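Local structure of CT398 (Chlamydia trachomatis, 4ILO) at residues 10-13 with 14-17; 102-105 with 106-110; 112-115 with 116-120; 177-180 with 181-185. The protein is of unknown function but joins a long coiled-coil hairpin to a C4-type zinc ribbon, and may bind DNA or RNA. All coordinates share one frame; numbering follows the deposited sequence. Where two conformers were deposited one is given.

Overall arrangement
None of the four contacts closes a long loop: each joins neighbouring turns of one helix, and along the chain they come in series, without nesting or crossing. Contact 1 lies near the start of helix 2-86, at the zinc-ribbon end of the hairpin. After the turn at the far end, helix 90-171 runs back, carrying contact 2 and then contact 3, whose centres are about 15 Å apart. Contact 4 follows on the short helix 176-189, where the chain has returned to contact 1. Those two touch, Ile11 packing on Phe179 and Tyr182, and so join the hairpin base to the short helix. Centres of contacts 1 and 2 are about 88 Å apart.

Contact 1: 10-13 with 14-17; sequences SILA and IQEL
Leu12 and Gln15 run side by side and point the same way, with Leu12 CD2 3.6 Å from Gln15 NE2. Near them the helix has its wet corner, round Leu12 O and Glu16. A single water accepts from Gln15 NE2 at 2.8 Å and donates to both Leu12 O and Glu16 OE2, the latter at 2.6 Å. Leu12 O thus serves this water as well as the backbone bond from Glu16 N (3.1 Å). Glu16 reaches the water because its chain bends at chi2 (-51°), and OE2 also makes a salt bridge with Arg192. The extended chain of Gln15 carries its amide to Val193 N and Val194 N, which both donate to OE1, so that Gln15 ties the base of the coiled-coil hairpin to the start of strand 194-198; the Gln15 side chain is about 12 Å from the zinc ion.

Against this water-lined corner stands the buried, closely packed flank of Ile11, Ile14 and Leu17. Ile14 has CG1 beside its own backbone N (chi1 -69°), which lays that branch back over the preceding turn, 3.4 Å from Ser10 O. Its CD1 comes within 4.4 Å of Ile11 CD1, a looser touch, and both isoleucines are buried largely by the neighbouring helices. One turn on, Leu17 sets CG 3.6 Å from Ala13 O.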
loop_
_atom_site.group_PDB
_atom_site.type_symbol
_atom_site.label_atom_id
_atom_site.label_comp_id
_atom_site.label_asym_id
_atom_site.label_seq_id
_atom_site.Cartn_x
_atom_site.Cartn_y
_atom_site.Cartn_z
ATOM N N SER A 10 -40.655 6.789 8.019
ATOM C CA SER A 10 -39.997 6.730 6.719
ATOM C C SER A 10 -38.503 7.072 6.807
ATOM O O SER A 10 -37.682 6.393 6.201
ATOM C CB SER A 10 -40.688 7.658 5.735
ATOM O OG SER A 10 -40.066 7.594 4.472
ATOM N N ILE A 11 -38.151 8.153 7.506
ATOM C CA ILE A 11 -36.750 8.516 7.694
ATOM C C ILE A 11 -36.043 7.488 8.562
ATOM O O ILE A 11 -34.856 7.225 8.376
ATOM C CB ILE A 11 -36.633 9.917 8.313
ATOM C CG1 ILE A 11 -35.294 10.553 7.956
ATOM C CG2 ILE A 11 -36.769 9.832 9.835
ATOM C CD1 ILE A 11 -35.092 10.827 6.503
ATOM N N LEU A 12 -36.740 6.902 9.531
ATOM C CA LEU A 12 -36.112 5.851 10.313
ATOM C C LEU A 12 -35.666 4.707 9.413
ATOM O O LEU A 12 -34.553 4.187 9.567
ATOM C CB LEU A 12 -37.041 5.393 11.444
ATOM C CG LEU A 12 -37.032 6.399 12.622
ATOM C CD1 LEU A 12 -38.115 6.138 13.655
ATOM C CD2 LEU A 12 -35.648 6.425 13.324
ATOM N N ALA A 13 -36.486 4.341 8.430
ATOM C CA ALA A 13 -36.127 3.212 7.575
ATOM C C ALA A 13 -35.022 3.585 6.601
ATOM O O ALA A 13 -34.175 2.740 6.269
ATOM C CB ALA A 13 -37.351 2.700 6.808
ATOM N N ILE A 14 -35.016 4.832 6.124
ATOM C CA ILE A 14 -33.887 5.300 5.323
ATOM C C ILE A 14 -32.618 5.308 6.158
ATOM O O ILE A 14 -31.524 4.986 5.669
ATOM C CB ILE A 14 -34.202 6.691 4.761
ATOM C CG1 ILE A 14 -35.308 6.557 3.709
ATOM C CG2 ILE A 14 -32.955 7.354 4.237
ATOM C CD1 ILE A 14 -35.982 7.809 3.402
ATOM N N GLN A 15 -32.746 5.687 7.428
ATOM C CA GLN A 15 -31.591 5.764 8.302
ATOM C C GLN A 15 -30.941 4.392 8.473
ATOM O O GLN A 15 -29.711 4.291 8.556
ATOM C CB GLN A 15 -31.996 6.351 9.643
ATOM C CG GLN A 15 -30.864 6.624 10.533
ATOM C CD GLN A 15 -31.283 7.279 11.805
ATOM O OE1 GLN A 15 -30.836 8.372 12.123
ATOM N NE2 GLN A 15 -32.169 6.615 12.546
ATOM N N GLU A 16 -31.739 3.321 8.512
ATOM C CA GLU A 16 -31.136 1.989 8.642
ATOM C C GLU A 16 -30.337 1.615 7.392
ATOM O O GLU A 16 -29.260 0.989 7.492
ATOM C CB GLU A 16 -32.206 0.943 8.965
ATOM C CG GLU A 16 -32.807 1.118 10.357
ATOM C CD GLU A 16 -31.721 1.236 11.447
ATOM O OE1 GLU A 16 -30.909 0.291 11.614
ATOM O OE2 GLU A 16 -31.686 2.285 12.141
ATOM N N LEU A 17 -30.816 2.025 6.212
ATOM C CA LEU A 17 -30.051 1.800 4.992
ATOM C C LEU A 17 -28.754 2.598 5.013
ATOM O O LEU A 17 -27.674 2.057 4.734
ATOM C CB LEU A 17 -30.894 2.145 3.767
ATOM C CG LEU A 17 -32.180 1.328 3.646
ATOM C CD1 LEU A 17 -33.054 1.829 2.479
ATOM C CD2 LEU A 17 -31.884 -0.175 3.526
HETATM O O HOH W 1 -33.409 4.199 11.841
#

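Contact 2: 102-105 with 106-110; sequences AANK and ERRTL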
loop_
_atom_site.group_PDB
_atom_site.type_symbol
_atom_site.label_atom_id
_atom_site.label_comp_id
_atom_site.label_asym_id
_atom_site.label_seq_id
_atom_site.Cartn_x
_atom_site.Cartn_y
_atom_site.Cartn_z
ATOM N N ALA A 102 57.598 -3.993 -13.406
ATOM C CA ALA A 102 56.521 -3.027 -13.218
ATOM C C ALA A 102 55.236 -3.560 -13.807
ATOM O O ALA A 102 54.162 -3.404 -13.225
ATOM C CB ALA A 102 56.875 -1.702 -13.904
ATOM N N ALA A 103 55.326 -4.155 -14.989
ATOM C CA ALA A 103 54.131 -4.678 -15.624
ATOM C C ALA A 103 53.536 -5.796 -14.789
ATOM O O ALA A 103 52.314 -5.832 -14.588
ATOM C CB ALA A 103 54.462 -5.143 -17.030
ATOM N N ASN A 104 54.388 -6.709 -14.269
ATOM C CA ASN A 104 53.885 -7.799 -13.451
ATOM C C ASN A 104 53.183 -7.282 -12.200
ATOM O O ASN A 104 52.192 -7.871 -11.736
ATOM C CB ASN A 104 54.998 -8.746 -13.047
ATOM C CG ASN A 104 54.474 -9.996 -12.407
ATOM O OD1 ASN A 104 53.602 -10.671 -12.968
ATOM N ND2 ASN A 104 55.000 -10.329 -11.222
ATOM N N LYS A 105 53.699 -6.203 -11.621
ATOM C CA LYS A 105 53.122 -5.700 -10.381
ATOM C C LYS A 105 51.757 -5.075 -10.633
ATOM O O LYS A 105 50.828 -5.214 -9.816
ATOM C CB LYS A 105 54.085 -4.689 -9.772
ATOM C CG LYS A 105 53.520 -3.891 -8.622
ATOM C CD LYS A 105 54.548 -2.872 -8.071
ATOM C CE LYS A 105 54.158 -2.401 -6.660
ATOM N NZ LYS A 105 55.195 -1.482 -6.061
ATOM N N GLU A 106 51.613 -4.373 -11.751
ATOM C CA GLU A 106 50.303 -3.869 -12.137
ATOM C C GLU A 106 49.349 -5.036 -12.410
ATOM O O GLU A 106 48.180 -5.002 -12.009
ATOM C CB GLU A 106 50.435 -3.000 -13.397
ATOM C CG GLU A 106 49.090 -2.379 -13.971
ATOM C CD GLU A 106 48.334 -1.408 -12.981
ATOM O OE1 GLU A 106 48.962 -0.901 -12.007
ATOM O OE2 GLU A 106 47.103 -1.147 -13.183
ATOM N N ARG A 107 49.835 -6.084 -13.072
ATOM C CA ARG A 107 48.971 -7.213 -13.380
ATOM C C ARG A 107 48.485 -7.844 -12.097
ATOM O O ARG A 107 47.306 -8.190 -11.975
ATOM C CB ARG A 107 49.698 -8.262 -14.228
ATOM C CG ARG A 107 48.789 -9.412 -14.648
ATOM C CD ARG A 107 49.446 -10.352 -15.640
ATOM N NE ARG A 107 50.703 -10.897 -15.114
ATOM C CZ ARG A 107 51.482 -11.773 -15.731
ATOM N NH1 ARG A 107 51.173 -12.248 -16.936
ATOM N NH2 ARG A 107 52.603 -12.161 -15.131
ATOM N N ARG A 108 49.395 -7.994 -11.139
ATOM C CA ARG A 108 49.063 -8.560 -9.838
ATOM C C ARG A 108 47.946 -7.760 -9.182
ATOM O O ARG A 108 46.992 -8.328 -8.650
ATOM C CB ARG A 108 50.296 -8.586 -8.932
ATOM C CG ARG A 108 50.041 -9.174 -7.554
ATOM C CD ARG A 108 51.289 -9.108 -6.687
ATOM N NE ARG A 108 52.179 -10.241 -6.922
ATOM C CZ ARG A 108 53.358 -10.152 -7.529
ATOM N NH1 ARG A 108 53.794 -8.978 -7.965
ATOM N NH2 ARG A 108 54.102 -11.236 -7.700
ATOM N N THR A 109 48.067 -6.438 -9.229
ATOM C CA THR A 109 47.028 -5.567 -8.708
ATOM C C THR A 109 45.701 -5.784 -9.406
ATOM O O THR A 109 44.654 -5.810 -8.753
ATOM C CB THR A 109 47.463 -4.115 -8.802
ATOM O OG1 THR A 109 48.666 -3.970 -8.027
ATOM C CG2 THR A 109 46.357 -3.234 -8.223
ATOM N N LEU A 110 45.712 -5.914 -10.732
ATOM C CA LEU A 110 44.461 -6.152 -11.424
ATOM C C LEU A 110 43.872 -7.508 -11.051
ATOM O O LEU A 110 42.647 -7.652 -10.961
ATOM C CB LEU A 110 44.658 -6.063 -12.915
ATOM C CG LEU A 110 45.108 -4.644 -13.242
ATOM C CD1 LEU A 110 45.536 -4.695 -14.687
ATOM C CD2 LEU A 110 43.965 -3.605 -12.987
HETATM O O HOH W 2 50.842 -10.745 -12.396
#
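Asn104 OD1 sits at the edge of the Arg107 guanidinium, only 14° out of its plane, and takes a hydrogen bond from NH2 at 2.8 Å. The amide itself is turned 81° against the guanidinium, so the two flat groups meet nearly at right angles and do not stack. On its nitrogen side the same amide approaches Arg108 obliquely, ND2 lying 3.7 Å from NH1. A water that accepts from Arg107 NE at 2.7 Å sits between the two groups, 2.8 Å from Asn104 OD1. The bend of Arg107 at chi3 (57°) brings NE and NH2 back toward the preceding turn, while NH1 reaches across to Ser74 of helix 2-86. Further along, Lys105 O accepts from Thr109 N and Thr109 OG1, each at 3.1 Å, which arrive from opposite faces of its carbonyl plane. Arg107 lies beside the coiled-coil interface, its chain on Ile77 next to Ala103, whereas Lys105 and Arg108 are on the exposed side. With N-H groups divided among a neutral amide, a water and a serine, and Glu111 making only a long, weak ion pair with NE, Arg107 is held in direction by hydrogen bonds, and its positive charge probably polarises the Asn104 carbonyl.

Contact 3: 112-115 with 116-120; sequences HQLS and DLMDK
Met118 lies back across Leu114, one helical turn earlier, and its course is easily followed. CB starts 3.5 Å from Leu114 O, with Ser115 O a little farther off. CG stands beside the residue's own backbone N (chi1 -76°), which directs the chain toward the preceding turn and puts CG 3.4 Å from Leu114 O. From there the chain is extended, and SD carries it outward to the methyl CE. That methyl ends 4.1 Å from Leu114 CD1, a van der Waals touch between two side chains that slant across each other. Leu114 sends CD1 to the meeting point with its CG anti to the backbone N (chi1 171°). Beneath this pair, Met118 N donates to Leu114 O at 2.8 Å.

Both side chains also meet helix 2-86, Leu114 on Glu67 and Ile70, Met118 on Glu67, while Leu117 meets Gln62; this is the flank of helix 90-171 that packs in the antiparallel coiled coil. A different flank is polar and exposed. There the carboxylate of Asp116 folds back over the turn, OD1 coming 3.2 Å from His112 O, two acceptors with no hydrogen bond between them. The chemistry is thus divided by side: dispersion between methyl groups toward the partner helix, and on the exposed flank a carboxylate close to a carbonyl, an approach that is probably mildly unfavourable unless water or a nearby positive charge offsets it.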
loop_
_atom_site.group_PDB
_atom_site.type_symbol
_atom_site.label_atom_id
_atom_site.label_comp_id
_atom_site.label_asym_id
_atom_site.label_seq_id
_atom_site.Cartn_x
_atom_site.Cartn_y
_atom_site.Cartn_z
ATOM N N HIS A 112 44.080 -9.203 -8.285
ATOM C CA HIS A 112 43.493 -9.163 -6.957
ATOM C C HIS A 112 42.180 -8.399 -6.988
ATOM O O HIS A 112 41.204 -8.804 -6.337
ATOM C CB HIS A 112 44.499 -8.546 -5.971
ATOM C CG HIS A 112 45.571 -9.499 -5.559
ATOM N ND1 HIS A 112 45.288 -10.741 -5.018
ATOM C CD2 HIS A 112 46.917 -9.405 -5.600
ATOM C CE1 HIS A 112 46.414 -11.378 -4.769
ATOM N NE2 HIS A 112 47.419 -10.585 -5.105
ATOM N N GLN A 113 42.104 -7.327 -7.787
ATOM C CA GLN A 113 40.800 -6.689 -7.968
ATOM C C GLN A 113 39.832 -7.633 -8.667
ATOM O O GLN A 113 38.644 -7.661 -8.343
ATOM C CB GLN A 113 40.910 -5.369 -8.757
ATOM C CG GLN A 113 41.669 -4.255 -7.985
ATOM C CD GLN A 113 42.088 -3.046 -8.850
ATOM O OE1 GLN A 113 41.757 -2.953 -10.039
ATOM N NE2 GLN A 113 42.785 -2.098 -8.227
ATOM N N LEU A 114 40.297 -8.396 -9.657
ATOM C CA LEU A 114 39.354 -9.272 -10.353
ATOM C C LEU A 114 38.796 -10.322 -9.390
ATOM O O LEU A 114 37.601 -10.623 -9.394
ATOM C CB LEU A 114 40.026 -9.928 -11.545
ATOM C CG LEU A 114 39.290 -11.027 -12.286
ATOM C CD1 LEU A 114 38.161 -10.406 -13.068
ATOM C CD2 LEU A 114 40.192 -11.818 -13.235
ATOM N N SER A 115 39.665 -10.858 -8.541
ATOM C CA SER A 115 39.238 -11.810 -7.523
ATOM C C SER A 115 38.169 -11.189 -6.628
ATOM O O SER A 115 37.211 -11.854 -6.232
ATOM C CB SER A 115 40.430 -12.269 -6.683
ATOM O OG SER A 115 40.091 -13.391 -5.885
ATOM N N ASP A 116 38.343 -9.908 -6.313
ATOM C CA ASP A 116 37.395 -9.184 -5.473
ATOM C C ASP A 116 36.054 -9.056 -6.164
ATOM O O ASP A 116 35.017 -9.284 -5.559
ATOM C CB ASP A 116 37.902 -7.787 -5.101
ATOM C CG ASP A 116 39.103 -7.823 -4.161
ATOM O OD1 ASP A 116 39.481 -8.936 -3.674
ATOM O OD2 ASP A 116 39.672 -6.728 -3.921
ATOM N N LEU A 117 36.064 -8.669 -7.429
ATOM C CA LEU A 117 34.841 -8.591 -8.201
ATOM C C LEU A 117 34.142 -9.952 -8.318
ATOM O O LEU A 117 32.906 -10.058 -8.206
ATOM C CB LEU A 117 35.207 -8.094 -9.591
ATOM C CG LEU A 117 35.702 -6.638 -9.616
ATOM C CD1 LEU A 117 36.207 -6.269 -11.054
ATOM C CD2 LEU A 117 34.609 -5.703 -9.170
ATOM N N MET A 118 34.897 -10.994 -8.619
ATOM C CA MET A 118 34.278 -12.305 -8.756
ATOM C C MET A 118 33.613 -12.749 -7.445
ATOM O O MET A 118 32.528 -13.331 -7.456
ATOM C CB MET A 118 35.338 -13.284 -9.225
ATOM C CG MET A 118 35.629 -13.091 -10.702
ATOM S SD MET A 118 36.808 -14.327 -11.311
ATOM C CE MET A 118 36.515 -14.125 -13.099
ATOM N N ASP A 119 34.250 -12.479 -6.308
ATOM C CA ASP A 119 33.655 -12.801 -5.013
ATOM C C ASP A 119 32.409 -11.958 -4.763
ATOM O O ASP A 119 31.412 -12.477 -4.235
ATOM C CB ASP A 119 34.730 -12.728 -3.889
ATOM C CG ASP A 119 34.151 -12.839 -2.418
ATOM O OD1 ASP A 119 33.722 -13.935 -1.929
ATOM O OD2 ASP A 119 34.206 -11.815 -1.688
ATOM N N LYS A 120 32.414 -10.672 -5.158
ATOM C CA LYS A 120 31.209 -9.870 -4.959
ATOM C C LYS A 120 30.086 -10.416 -5.810
ATOM O O LYS A 120 28.929 -10.444 -5.386
ATOM C CB LYS A 120 31.417 -8.385 -5.302
#

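Contact 4: 177-180 with 181-185; sequences ELFS and VYERL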
loop_
_atom_site.group_PDB
_atom_site.type_symbol
_atom_site.label_atom_id
_atom_site.label_comp_id
_atom_site.label_asym_id
_atom_site.label_seq_id
_atom_site.Cartn_x
_atom_site.Cartn_y
_atom_site.Cartn_z
ATOM N N GLU A 177 -38.459 18.128 3.789
ATOM C CA GLU A 177 -37.871 19.047 4.757
ATOM C C GLU A 177 -37.120 18.285 5.841
ATOM O O GLU A 177 -36.010 18.664 6.249
ATOM C CB GLU A 177 -38.997 19.883 5.367
ATOM C CG GLU A 177 -39.790 20.627 4.317
ATOM C CD GLU A 177 -38.960 21.691 3.651
ATOM O OE1 GLU A 177 -38.003 22.174 4.290
ATOM O OE2 GLU A 177 -39.265 22.059 2.503
ATOM N N LEU A 178 -37.733 17.207 6.325
ATOM C CA LEU A 178 -37.089 16.366 7.323
ATOM C C LEU A 178 -35.848 15.673 6.741
ATOM O O LEU A 178 -34.792 15.644 7.379
ATOM C CB LEU A 178 -38.129 15.365 7.824
ATOM C CG LEU A 178 -37.648 14.142 8.587
ATOM C CD1 LEU A 178 -36.885 14.559 9.823
ATOM C CD2 LEU A 178 -38.858 13.283 8.938
ATOM N N PHE A 179 -35.950 15.157 5.515
ATOM C CA PHE A 179 -34.816 14.503 4.871
ATOM C C PHE A 179 -33.638 15.460 4.715
ATOM O O PHE A 179 -32.483 15.109 4.999
ATOM C CB PHE A 179 -35.235 13.973 3.500
ATOM C CG PHE A 179 -34.090 13.390 2.738
ATOM C CD1 PHE A 179 -33.641 12.101 3.018
ATOM C CD2 PHE A 179 -33.404 14.153 1.800
ATOM C CE1 PHE A 179 -32.543 11.565 2.346
ATOM C CE2 PHE A 179 -32.305 13.615 1.111
ATOM C CZ PHE A 179 -31.875 12.326 1.389
ATOM N N SER A 180 -33.919 16.667 4.228
ATOM C CA SER A 180 -32.906 17.708 4.102
ATOM C C SER A 180 -32.170 17.981 5.422
ATOM O O SER A 180 -30.959 18.238 5.426
ATOM C CB SER A 180 -33.597 18.975 3.592
ATOM O OG SER A 180 -32.730 20.078 3.728
ATOM N N VAL A 181 -32.882 17.956 6.552
ATOM C CA VAL A 181 -32.216 18.092 7.850
ATOM C C VAL A 181 -31.420 16.821 8.158
ATOM O O VAL A 181 -30.223 16.870 8.501
ATOM C CB VAL A 181 -33.267 18.390 8.948
ATOM C CG1 VAL A 181 -32.696 18.213 10.367
ATOM C CG2 VAL A 181 -33.837 19.768 8.789
ATOM N N TYR A 182 -32.088 15.669 8.033
ATOM C CA TYR A 182 -31.501 14.369 8.332
ATOM C C TYR A 182 -30.160 14.218 7.652
ATOM O O TYR A 182 -29.166 13.831 8.279
ATOM C CB TYR A 182 -32.445 13.258 7.840
ATOM C CG TYR A 182 -31.782 11.915 7.701
ATOM C CD1 TYR A 182 -31.475 11.153 8.816
ATOM C CD2 TYR A 182 -31.431 11.423 6.453
ATOM C CE1 TYR A 182 -30.823 9.907 8.692
ATOM C CE2 TYR A 182 -30.785 10.184 6.310
ATOM C CZ TYR A 182 -30.487 9.430 7.428
ATOM O OH TYR A 182 -29.860 8.209 7.292
ATOM N N GLU A 183 -30.127 14.532 6.368
ATOM C CA GLU A 183 -28.956 14.268 5.542
ATOM C C GLU A 183 -27.763 15.118 5.980
ATOM O O GLU A 183 -26.627 14.637 5.980
ATOM C CB GLU A 183 -29.324 14.536 4.078
ATOM C CG GLU A 183 -28.271 14.119 3.090
ATOM C CD GLU A 183 -28.751 14.208 1.649
ATOM O OE1 GLU A 183 -29.569 15.113 1.357
ATOM O OE2 GLU A 183 -28.299 13.369 0.820
ATOM N N ARG A 184 -27.996 16.387 6.360
ATOM C CA ARG A 184 -26.901 17.231 6.840
ATOM C C ARG A 184 -26.408 16.757 8.201
ATOM O O ARG A 184 -25.189 16.633 8.432
ATOM C CB ARG A 184 -27.351 18.698 6.867
ATOM C CG ARG A 184 -27.745 19.239 5.460
ATOM C CD ARG A 184 -27.910 20.753 5.444
ATOM N NE ARG A 184 -28.054 21.321 4.098
ATOM C CZ ARG A 184 -27.928 22.623 3.815
ATOM N NH1 ARG A 184 -27.652 23.509 4.776
ATOM N NH2 ARG A 184 -28.076 23.053 2.563
ATOM N N LEU A 185 -27.337 16.395 9.088
ATOM C CA LEU A 185 -26.953 15.782 10.364
ATOM C C LEU A 185 -26.100 14.533 10.138
ATOM O O LEU A 185 -25.059 14.353 10.786
ATOM C CB LEU A 185 -28.215 15.431 11.177
ATOM C CG LEU A 185 -28.927 16.610 11.864
ATOM C CD1 LEU A 185 -30.141 16.117 12.595
ATOM C CD2 LEU A 185 -27.931 17.365 12.832
#
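Phe179 meets the next turn of its helix in two places, at Glu183 and at Tyr182. Glu183 CB lies over one ring face, 4.2 Å above the plane and offset toward the rim. Beyond CB the glutamate is extended and carries its carboxylate along the ring, where OE1 approaches CE2 of Phe179 from above the plane near the rim, a close packing contact at 3.1 Å. Ring and carboxylate planes stand 58° apart, so the acid does not stack on the phenyl. On the Tyr182 side Phe179 CD1 is 4.1 Å from Tyr182 CD2. Both residues hold CG anti to the backbone N, Phe179 with chi1 at 175°; the rings leave the same flank of the helix but diverge, so that they cross at an angle. Phe179 O accepts from Glu183 N at 2.8 Å and also lies near the edge of the tyrosine ring.

Ser180 and Val181 make their contacts with the backbone. Ser180 CB rests 3.2 Å from Val181 N, and Ser180 O has the aliphatic part of Arg184 alongside, CG at 3.4 Å. Val181 sets CB near Leu178 O, and its CG2 leans back to 3.5 Å from Glu177 O.

Beyond this turn, Val181 and Leu178 pack on Ile232 of strand 232-234, and Tyr182 OH bonds to Asp18. One flank of helix 176-189 therefore lies on the hairpin base and another on the ribbon sheet, with the side chain of Val181 about 13 Å from the zinc ion: an amphipathic connecting helix wedged between a coiled-coil hairpin and a C4-type zinc ribbon.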